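Local coordinates for fibronectin type III domain-containing protein (Simiduia agarivorans, PDB 6P2K) that probably cleaves the glucan backbone of xyloglucan or related plant polysaccharides through this glycoside hydrolase family 74 portion of a longer protein, built from seven-fold beta-propellers, at residues B[4-9]-B[736-741]; B[35-40]-B[762-767]; B[478-483]-B[493-498]. All blocks are in the same frame, centred on the assembly; numbering follows the deposited sequence.

Contact 1. Residues B[4-9]-B[736-741]; sequences TVWQPL and DDLHFS
Trp6 and Leu738 mark the closest approach of the two backbones, with their CA atoms 6.0 Å apart, where the run into the short N-terminal strand 7-8 passes the loop between strands 729-733 and 745-751. No strand pairing joins these segments; the side chain of Asp737 bridges them instead. Its carboxylate takes two successive backbone N-H groups: Val5 N donates to Asp737 OD2 at 2.8 Å, and Trp6 N to Asp737 OD1 at 2.9 Å. Both bonds are nearly straight. OD1 is used through its syn lone pair, whereas Val5 N reaches the syn side of OD2 from 33° out of the carboxylate plane. Asp737 CG stands between its own backbone N and carbonyl carbon (chi1 52°), which swings the carboxylate over to the N-terminal segment. OD1 also lies at the edge of the Trp6 indole, 3.3 Å from CD1. Leu738 packs over one face of that ring: its CB sits 3.6 Å from the centroid of the five-membered ring in a CH-pi contact, and Leu738 CD2 comes within 3.9 Å of Trp6 CE2. Val5 CG1 brushes Asp736 OD2 at 3.7 Å, an oxygen whose salt-bridge partner is Arg769. Trp6 NE1 is hydrogen-bonded to Ile734 O. Strand 7-8 is the outermost strand of a sheet otherwise formed by the last three strands of the chain, consistent with the Velcro closure of a beta-propeller. With both carboxylate oxygens engaged and the indole held at one edge and one face, rotation of Asp737 is restricted and the N-terminal end is fastened just before it enters that sheet.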
loop_
_atom_site.group_PDB
_atom_site.type_symbol
_atom_site.label_atom_id
_atom_site.label_comp_id
_atom_site.label_asym_id
_atom_site.label_seq_id
_atom_site.Cartn_x
_atom_site.Cartn_y
_atom_site.Cartn_z
ATOM N N THR B 4 21.961 -37.859 -23.304
ATOM C CA THR B 4 20.591 -37.518 -23.656
ATOM C C THR B 4 20.569 -36.335 -24.616
ATOM O O THR B 4 21.427 -35.449 -24.559
ATOM C CB THR B 4 19.765 -37.179 -22.413
ATOM O OG1 THR B 4 20.051 -35.835 -22.004
ATOM C CG2 THR B 4 20.092 -38.132 -21.274
ATOM N N VAL B 5 19.576 -36.333 -25.502
ATOM C CA VAL B 5 19.362 -35.247 -26.457
ATOM C C VAL B 5 18.089 -34.474 -26.131
ATOM O O VAL B 5 18.131 -33.269 -25.877
ATOM C CB VAL B 5 19.340 -35.775 -27.908
ATOM C CG1 VAL B 5 19.514 -34.626 -28.887
ATOM C CG2 VAL B 5 20.424 -36.823 -28.104
ATOM N N TRP B 6 16.943 -35.150 -26.137
ATOM C CA TRP B 6 15.686 -34.518 -25.769
ATOM C C TRP B 6 15.598 -34.383 -24.254
ATOM O O TRP B 6 15.884 -35.332 -23.517
ATOM C CB TRP B 6 14.507 -35.323 -26.308
ATOM C CG TRP B 6 14.282 -35.113 -27.775
ATOM C CD1 TRP B 6 14.785 -35.861 -28.797
ATOM C CD2 TRP B 6 13.499 -34.079 -28.379
ATOM N NE1 TRP B 6 14.362 -35.357 -30.004
ATOM C CE2 TRP B 6 13.571 -34.262 -29.773
ATOM C CE3 TRP B 6 12.742 -33.015 -27.876
ATOM C CZ2 TRP B 6 12.912 -33.423 -30.669
ATOM C CZ3 TRP B 6 12.093 -32.182 -28.769
ATOM C CH2 TRP B 6 12.182 -32.392 -30.148
ATOM N N GLN B 7 15.198 -33.201 -23.794
ATOM C CA GLN B 7 15.233 -32.850 -22.382
ATOM C C GLN B 7 13.814 -32.655 -21.873
ATOM O O GLN B 7 13.113 -31.746 -22.352
ATOM C CB GLN B 7 16.058 -31.579 -22.179
ATOM C CG GLN B 7 16.228 -31.150 -20.734
ATOM C CD GLN B 7 17.313 -30.095 -20.577
ATOM O OE1 GLN B 7 17.649 -29.387 -21.530
ATOM N NE2 GLN B 7 17.869 -29.990 -19.375
ATOM N N PRO B 8 13.346 -33.462 -20.923
ATOM C CA PRO B 8 11.984 -33.296 -20.410
ATOM C C PRO B 8 11.883 -32.135 -19.435
ATOM O O PRO B 8 12.803 -31.854 -18.664
ATOM C CB PRO B 8 11.710 -34.627 -19.704
ATOM C CG PRO B 8 13.055 -35.076 -19.240
ATOM C CD PRO B 8 14.047 -34.592 -20.285
ATOM N N LEU B 9 10.730 -31.460 -19.476
ATOM C CA LEU B 9 10.437 -30.312 -18.611
ATOM C C LEU B 9 9.022 -30.510 -18.066
ATOM O O LEU B 9 8.057 -29.981 -18.621
ATOM C CB LEU B 9 10.579 -28.988 -19.384
ATOM C CG LEU B 9 11.914 -28.726 -20.090
ATOM C CD1 LEU B 9 11.792 -27.554 -21.053
ATOM C CD2 LEU B 9 13.030 -28.479 -19.083
ATOM N N ASP B 736 15.952 -39.013 -32.314
ATOM C CA ASP B 736 16.972 -39.282 -31.286
ATOM C C ASP B 736 16.324 -40.092 -30.162
ATOM O O ASP B 736 15.711 -41.132 -30.439
ATOM C CB ASP B 736 17.616 -37.968 -30.859
ATOM C CG ASP B 736 18.363 -37.288 -31.991
ATOM O OD1 ASP B 736 19.020 -37.995 -32.782
ATOM O OD2 ASP B 736 18.298 -36.046 -32.086
ATOM N N ASP B 737 16.412 -39.657 -28.905
ATOM C CA ASP B 737 15.906 -40.422 -27.776
ATOM C C ASP B 737 14.470 -40.057 -27.394
ATOM O O ASP B 737 14.031 -40.404 -26.292
ATOM C CB ASP B 737 16.831 -40.251 -26.568
ATOM C CG ASP B 737 17.107 -38.794 -26.242
ATOM O OD1 ASP B 737 16.615 -37.910 -26.973
ATOM O OD2 ASP B 737 17.819 -38.533 -25.250
ATOM N N LEU B 738 13.730 -39.377 -28.270
ATOM C CA LEU B 738 12.344 -39.012 -27.976
ATOM C C LEU B 738 11.468 -40.232 -28.227
ATOM O O LEU B 738 11.176 -40.583 -29.372
ATOM C CB LEU B 738 11.897 -37.824 -28.817
ATOM C CG LEU B 738 10.599 -37.162 -28.341
ATOM C CD1 LEU B 738 10.753 -36.616 -26.923
ATOM C CD2 LEU B 738 10.171 -36.059 -29.295
ATOM N N HIS B 739 11.038 -40.884 -27.146
ATOM C CA HIS B 739 10.363 -42.167 -27.282
ATOM C C HIS B 739 8.884 -41.995 -27.615
ATOM O O HIS B 739 8.323 -42.783 -28.386
ATOM C CB HIS B 739 10.570 -42.988 -26.011
ATOM C CG HIS B 739 11.998 -43.379 -25.775
ATOM N ND1 HIS B 739 12.732 -42.911 -24.705
ATOM C CD2 HIS B 739 12.828 -44.186 -26.477
ATOM C CE1 HIS B 739 13.951 -43.417 -24.756
ATOM N NE2 HIS B 739 14.035 -44.195 -25.820
ATOM N N PHE B 740 8.242 -40.973 -27.066
ATOM C CA PHE B 740 6.908 -40.565 -27.486
ATOM C C PHE B 740 7.080 -39.273 -28.274
ATOM O O PHE B 740 7.314 -38.210 -27.690
ATOM C CB PHE B 740 5.982 -40.381 -26.287
ATOM C CG PHE B 740 4.556 -40.116 -26.665
ATOM C CD1 PHE B 740 4.115 -38.826 -26.891
ATOM C CD2 PHE B 740 3.659 -41.160 -26.810
ATOM C CE1 PHE B 740 2.804 -38.578 -27.247
ATOM C CE2 PHE B 740 2.344 -40.918 -27.168
ATOM C CZ PHE B 740 1.917 -39.624 -27.384
ATOM N N SER B 741 6.983 -39.368 -29.599
ATOM C CA SER B 741 7.375 -38.281 -30.483
ATOM C C SER B 741 6.208 -37.610 -31.192
ATOM O O SER B 741 6.433 -36.662 -31.950
ATOM C CB SER B 741 8.383 -38.791 -31.519
ATOM O OG SER B 741 7.834 -39.848 -32.283
HETATM O O HOH W 1 15.919 -37.743 -23.276
#

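Contact 2. Residues B[35-40]-B[762-767]; sequences DMEGVY and PGAGLW
The carboxylate of Glu37 is the flat group that meets the other segment, and both of its partners there lie on one side of its plane. Glu37 OE1 stands 2.6 Å from Gly763 O, so near for two oxygens that the acid may carry a proton, and 3.4 Å from Ala764 CB. A bend at chi2 (72°) folds the chain back to bring OE1 to this spot, while OE2 is hydrogen-bonded to Ser400 OG. The indole of Trp767 uses its N-H within its own segment: NE1 donates to Ala764 O at 2.8 Å, tilted from the ring plane and coming from above the carbonyl plane. Met36 supplies the apolar half. Its thioether lies alongside the glycine, SD 4.0 Å from Gly763 CA, and the turn at chi3 (86°) carries CE to within 3.3 Å of Pro762 O. Met36 also packs on Tyr708 of strand 702-709, and its side chain is about 9 Å from the zinc ion bound by Gln16 and Asp124. The contact's centre lies about 7 Å from that of the chain, where the loop between strands 30-34 and 39-42 meets that between strands 754-761 and 765-770, in separate antiparallel sheets consistent with beta-propeller blades.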
loop_
_atom_site.group_PDB
_atom_site.type_symbol
_atom_site.label_atom_id
_atom_site.label_comp_id
_atom_site.label_asym_id
_atom_site.label_seq_id
_atom_site.Cartn_x
_atom_site.Cartn_y
_atom_site.Cartn_z
ATOM N N ASP B 35 -0.421 -45.621 -19.680
ATOM C CA ASP B 35 -1.227 -45.956 -20.846
ATOM C C ASP B 35 -0.704 -45.333 -22.135
ATOM O O ASP B 35 -1.252 -45.619 -23.206
ATOM C CB ASP B 35 -2.698 -45.565 -20.623
ATOM C CG ASP B 35 -2.871 -44.139 -20.138
ATOM O OD1 ASP B 35 -1.859 -43.429 -19.949
ATOM O OD2 ASP B 35 -4.035 -43.728 -19.942
ATOM N N MET B 36 0.351 -44.511 -22.072
ATOM C CA MET B 36 0.928 -43.946 -23.286
ATOM C C MET B 36 2.452 -43.885 -23.295
ATOM O O MET B 36 3.019 -43.432 -24.293
ATOM C CB MET B 36 0.361 -42.538 -23.542
ATOM C CG MET B 36 -1.139 -42.536 -23.820
ATOM S SD MET B 36 -1.808 -40.965 -24.375
ATOM C CE MET B 36 -1.505 -41.069 -26.137
ATOM N N GLU B 37 3.134 -44.333 -22.237
ATOM C CA GLU B 37 4.594 -44.339 -22.191
ATOM C C GLU B 37 5.181 -45.730 -22.004
ATOM O O GLU B 37 6.397 -45.853 -21.822
ATOM C CB GLU B 37 5.120 -43.440 -21.065
ATOM C CG GLU B 37 5.100 -41.969 -21.371
ATOM C CD GLU B 37 3.703 -41.418 -21.379
ATOM O OE1 GLU B 37 3.373 -40.681 -22.329
ATOM O OE2 GLU B 37 2.936 -41.735 -20.441
ATOM N N GLY B 38 4.363 -46.777 -22.029
ATOM C CA GLY B 38 4.897 -48.092 -21.738
ATOM C C GLY B 38 5.192 -48.240 -20.256
ATOM O O GLY B 38 4.471 -47.717 -19.398
ATOM N N VAL B 39 6.277 -48.945 -19.949
ATOM C CA VAL B 39 6.611 -49.346 -18.587
ATOM C C VAL B 39 7.780 -48.507 -18.089
ATOM O O VAL B 39 8.796 -48.374 -18.782
ATOM C CB VAL B 39 6.948 -50.846 -18.513
ATOM C CG1 VAL B 39 7.446 -51.220 -17.121
ATOM C CG2 VAL B 39 5.741 -51.681 -18.896
ATOM N N TYR B 40 7.636 -47.944 -16.890
ATOM C CA TYR B 40 8.736 -47.317 -16.174
ATOM C C TYR B 40 9.256 -48.256 -15.092
ATOM O O TYR B 40 8.511 -49.069 -14.540
ATOM C CB TYR B 40 8.311 -46.004 -15.518
ATOM C CG TYR B 40 7.996 -44.867 -16.457
ATOM C CD1 TYR B 40 6.705 -44.670 -16.930
ATOM C CD2 TYR B 40 8.985 -43.967 -16.845
ATOM C CE1 TYR B 40 6.409 -43.616 -17.772
ATOM C CE2 TYR B 40 8.699 -42.912 -17.693
ATOM C CZ TYR B 40 7.409 -42.743 -18.150
ATOM O OH TYR B 40 7.115 -41.694 -18.985
ATOM N N PRO B 762 0.903 -35.124 -27.106
ATOM C CA PRO B 762 -0.425 -35.557 -26.652
ATOM C C PRO B 762 -0.373 -36.769 -25.723
ATOM O O PRO B 762 -1.011 -37.792 -25.970
ATOM C CB PRO B 762 -1.136 -35.882 -27.968
ATOM C CG PRO B 762 -0.040 -36.406 -28.828
ATOM C CD PRO B 762 1.179 -35.580 -28.481
ATOM N N GLY B 763 0.410 -36.663 -24.654
ATOM C CA GLY B 763 0.489 -37.769 -23.727
ATOM C C GLY B 763 1.763 -37.878 -22.918
ATOM O O GLY B 763 1.800 -38.636 -21.948
ATOM N N ALA B 764 2.814 -37.138 -23.288
ATOM C CA ALA B 764 4.079 -37.209 -22.561
ATOM C C ALA B 764 4.610 -35.829 -22.182
ATOM O O ALA B 764 5.819 -35.671 -21.974
ATOM C CB ALA B 764 5.132 -37.971 -23.371
ATOM N N GLY B 765 3.739 -34.824 -22.097
ATOM C CA GLY B 765 4.171 -33.531 -21.601
ATOM C C GLY B 765 5.109 -32.799 -22.549
ATOM O O GLY B 765 5.032 -32.922 -23.772
ATOM N N LEU B 766 6.024 -32.032 -21.959
ATOM C CA LEU B 766 6.839 -31.066 -22.678
ATOM C C LEU B 766 8.288 -31.526 -22.745
ATOM O O LEU B 766 8.850 -31.993 -21.750
ATOM C CB LEU B 766 6.764 -29.697 -21.999
ATOM C CG LEU B 766 7.751 -28.622 -22.448
ATOM C CD1 LEU B 766 7.465 -28.189 -23.880
ATOM C CD2 LEU B 766 7.690 -27.436 -21.495
ATOM N N TRP B 767 8.887 -31.385 -23.927
ATOM C CA TRP B 767 10.282 -31.724 -24.161
ATOM C C TRP B 767 10.928 -30.616 -24.979
ATOM O O TRP B 767 10.258 -29.935 -25.759
ATOM C CB TRP B 767 10.424 -33.060 -24.906
ATOM C CG TRP B 767 9.822 -34.220 -24.185
ATOM C CD1 TRP B 767 8.495 -34.501 -24.045
ATOM C CD2 TRP B 767 10.527 -35.263 -23.506
ATOM N NE1 TRP B 767 8.330 -35.652 -23.316
ATOM C CE2 TRP B 767 9.563 -36.140 -22.974
ATOM C CE3 TRP B 767 11.883 -35.539 -23.294
ATOM C CZ2 TRP B 767 9.910 -37.277 -22.245
ATOM C CZ3 TRP B 767 12.225 -36.664 -22.571
ATOM C CH2 TRP B 767 11.243 -37.522 -22.056
#

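Contact 3. Residues B[478-483]-B[493-498]; sequences RLWAKR and WVELAG
Glu495 lies across from Trp480 in a non-hydrogen-bonded antiparallel pair, and its side chain runs over the indole toward Arg478. CB sits straight above the six-membered ring of Trp480, 3.5 Å from the centroid, a CH-pi contact. Glu495 CG, anti to the backbone N (chi1 -177°), passes 3.9 Å from Trp480 CE2. The extended chain delivers CD to the edge of the Arg478 guanidinium, and OE2 accepts from Arg478 NH1 at 2.7 Å. In this salt bridge the guanidinium and carboxylate planes are 12° apart, and NH1 meets OE2 from the syn side, out of the carboxylate plane. On the same side of the sheet, Lys482 crosses Trp493 with CE 3.6 Å from the centroid of the five-membered ring; its NZ pairs with Glu424, which also accepts from Trp493 NE1. The face with Leu479, Ala481, Val494 and Ala497 is apolar, and Leu496 at the bulge reaches Ala481 CB with its CD1 at 3.7 Å. Backbone bonds join Ala481 and Val494 in both directions, and a classic beta bulge follows: Leu479 O takes Leu496 N at 2.7 Å and, weakly, Ala497 N. Leu479 N returns a bond to Ala497 O, and the pairing runs on to Arg478 and Gly498. In this sheet-edge hairpin the tryptophans serve as platforms for the carbon chains of charged residues, whose charged ends meet opposite charges, probably offsetting the cost of burial.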
loop_
_atom_site.group_PDB
_atom_site.type_symbol
_atom_site.label_atom_id
_atom_site.label_comp_id
_atom_site.label_asym_id
_atom_site.label_seq_id
_atom_site.Cartn_x
_atom_site.Cartn_y
_atom_site.Cartn_z
ATOM N N ARG B 478 -12.696 -18.833 -23.194
ATOM C CA ARG B 478 -12.415 -17.754 -22.254
ATOM C C ARG B 478 -10.991 -17.271 -22.483
ATOM O O ARG B 478 -10.069 -18.086 -22.588
ATOM C CB ARG B 478 -12.555 -18.201 -20.795
ATOM C CG ARG B 478 -13.891 -18.765 -20.384
ATOM C CD ARG B 478 -13.808 -19.179 -18.921
ATOM N NE ARG B 478 -15.044 -19.759 -18.409
ATOM C CZ ARG B 478 -15.908 -19.107 -17.638
ATOM N NH1 ARG B 478 -15.679 -17.845 -17.298
ATOM N NH2 ARG B 478 -17.004 -19.717 -17.207
ATOM N N LEU B 479 -10.811 -15.956 -22.534
ATOM C CA LEU B 479 -9.496 -15.355 -22.714
ATOM C C LEU B 479 -8.993 -14.851 -21.364
ATOM O O LEU B 479 -9.611 -13.971 -20.756
ATOM C CB LEU B 479 -9.561 -14.217 -23.731
ATOM C CG LEU B 479 -8.250 -13.502 -24.055
ATOM C CD1 LEU B 479 -7.320 -14.417 -24.844
ATOM C CD2 LEU B 479 -8.538 -12.225 -24.821
ATOM N N TRP B 480 -7.883 -15.418 -20.893
ATOM C CA TRP B 480 -7.259 -15.012 -19.643
ATOM C C TRP B 480 -5.898 -14.385 -19.919
ATOM O O TRP B 480 -5.245 -14.690 -20.922
ATOM C CB TRP B 480 -7.097 -16.200 -18.687
ATOM C CG TRP B 480 -8.398 -16.802 -18.238
ATOM C CD1 TRP B 480 -9.229 -17.602 -18.971
ATOM C CD2 TRP B 480 -9.010 -16.660 -16.950
ATOM N NE1 TRP B 480 -10.324 -17.960 -18.220
ATOM C CE2 TRP B 480 -10.213 -17.395 -16.976
ATOM C CE3 TRP B 480 -8.659 -15.979 -15.777
ATOM C CZ2 TRP B 480 -11.065 -17.472 -15.877
ATOM C CZ3 TRP B 480 -9.507 -16.053 -14.684
ATOM C CH2 TRP B 480 -10.698 -16.794 -14.743
ATOM N N ALA B 481 -5.475 -13.506 -19.011
ATOM C CA ALA B 481 -4.228 -12.768 -19.165
ATOM C C ALA B 481 -3.502 -12.694 -17.832
ATOM O O ALA B 481 -4.121 -12.401 -16.804
ATOM C CB ALA B 481 -4.492 -11.356 -19.698
ATOM N N LYS B 482 -2.194 -12.953 -17.848
ATOM C CA LYS B 482 -1.354 -12.829 -16.658
ATOM C C LYS B 482 -0.188 -11.905 -16.979
ATOM O O LYS B 482 0.701 -12.267 -17.757
ATOM C CB LYS B 482 -0.839 -14.186 -16.174
ATOM C CG LYS B 482 0.347 -14.059 -15.211
ATOM C CD LYS B 482 0.798 -15.399 -14.659
ATOM C CE LYS B 482 -0.184 -15.924 -13.620
ATOM N NZ LYS B 482 0.269 -17.219 -13.026
ATOM N N ARG B 483 -0.191 -10.719 -16.378
ATOM C CA ARG B 483 0.928 -9.804 -16.536
ATOM C C ARG B 483 2.129 -10.324 -15.757
ATOM O O ARG B 483 2.028 -10.614 -14.561
ATOM C CB ARG B 483 0.539 -8.407 -16.061
ATOM C CG ARG B 483 -0.384 -7.677 -17.020
ATOM C CD ARG B 483 -1.059 -6.493 -16.348
ATOM N NE ARG B 483 -2.178 -6.911 -15.505
ATOM C CZ ARG B 483 -3.140 -6.096 -15.085
ATOM N NH1 ARG B 483 -3.121 -4.815 -15.436
ATOM N NH2 ARG B 483 -4.121 -6.562 -14.320
ATOM N N TRP B 493 -3.742 -14.335 -12.700
ATOM C CA TRP B 493 -4.607 -14.416 -13.870
ATOM C C TRP B 493 -5.846 -13.549 -13.687
ATOM O O TRP B 493 -6.414 -13.486 -12.594
ATOM C CB TRP B 493 -5.051 -15.861 -14.119
ATOM C CG TRP B 493 -3.963 -16.774 -14.574
ATOM C CD1 TRP B 493 -3.293 -17.700 -13.819
ATOM C CD2 TRP B 493 -3.417 -16.860 -15.894
ATOM N NE1 TRP B 493 -2.362 -18.351 -14.593
ATOM C CE2 TRP B 493 -2.418 -17.854 -15.870
ATOM C CE3 TRP B 493 -3.676 -16.190 -17.096
ATOM C CZ2 TRP B 493 -1.676 -18.190 -16.998
ATOM C CZ3 TRP B 493 -2.940 -16.529 -18.217
ATOM C CH2 TRP B 493 -1.954 -17.521 -18.162
ATOM N N VAL B 494 -6.273 -12.898 -14.770
ATOM C CA VAL B 494 -7.567 -12.230 -14.831
ATOM C C VAL B 494 -8.234 -12.608 -16.147
ATOM O O VAL B 494 -7.560 -12.790 -17.166
ATOM C CB VAL B 494 -7.441 -10.695 -14.706
ATOM C CG1 VAL B 494 -6.868 -10.312 -13.348
ATOM C CG2 VAL B 494 -6.591 -10.122 -15.834
ATOM N N GLU B 495 -9.557 -12.743 -16.121
ATOM C CA GLU B 495 -10.316 -13.086 -17.317
ATOM C C GLU B 495 -10.711 -11.819 -18.063
ATOM O O GLU B 495 -11.307 -10.907 -17.479
ATOM C CB GLU B 495 -11.566 -13.891 -16.963
ATOM C CG GLU B 495 -12.357 -14.338 -18.188
ATOM C CD GLU B 495 -13.690 -14.958 -17.832
ATOM O OE1 GLU B 495 -14.428 -14.367 -17.017
ATOM O OE2 GLU B 495 -13.998 -16.042 -18.365
ATOM N N LEU B 496 -10.398 -11.775 -19.356
ATOM C CA LEU B 496 -10.657 -10.590 -20.167
ATOM C C LEU B 496 -11.917 -10.688 -21.017
ATOM O O LEU B 496 -12.560 -9.661 -21.258
ATOM C CB LEU B 496 -9.462 -10.305 -21.085
ATOM C CG LEU B 496 -8.222 -9.698 -20.415
ATOM C CD1 LEU B 496 -7.123 -9.447 -21.442
ATOM C CD2 LEU B 496 -8.581 -8.408 -19.678
ATOM N N ALA B 497 -12.293 -11.881 -21.475
ATOM C CA ALA B 497 -13.411 -11.997 -22.404
ATOM C C ALA B 497 -13.891 -13.440 -22.459
ATOM O O ALA B 497 -13.184 -14.367 -22.060
ATOM C CB ALA B 497 -13.020 -11.518 -23.807
ATOM N N GLY B 498 -15.106 -13.614 -22.975
ATOM C CA GLY B 498 -15.648 -14.937 -23.209
ATOM C C GLY B 498 -16.500 -15.481 -22.082
ATOM O O GLY B 498 -17.223 -14.731 -21.417
#

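How the contacts relate
Contacts 1 and 2 are neighbours, with centres 11 Å apart, and share a sheet: Leu9 N probably bonds to Leu766 O, joining strand 7-8 to strand 765-770, and Phe740 packs on Pro762. Their segments alternate along the chain, so the N-terminal part is tied twice to the C-terminal end. Contact 1 is partly exposed and relies on a carboxylate holding backbone N-H groups; contact 2 is buried near the chain centre, with sparser, turn-to-turn packing. Contact 3, nested in sequence within both, its centre about 33 Å from that of contact 1 and 30 Å from that of contact 2, is instead a local hairpin, buried and bound by regular strand pairing, a salt bridge and aromatic faces.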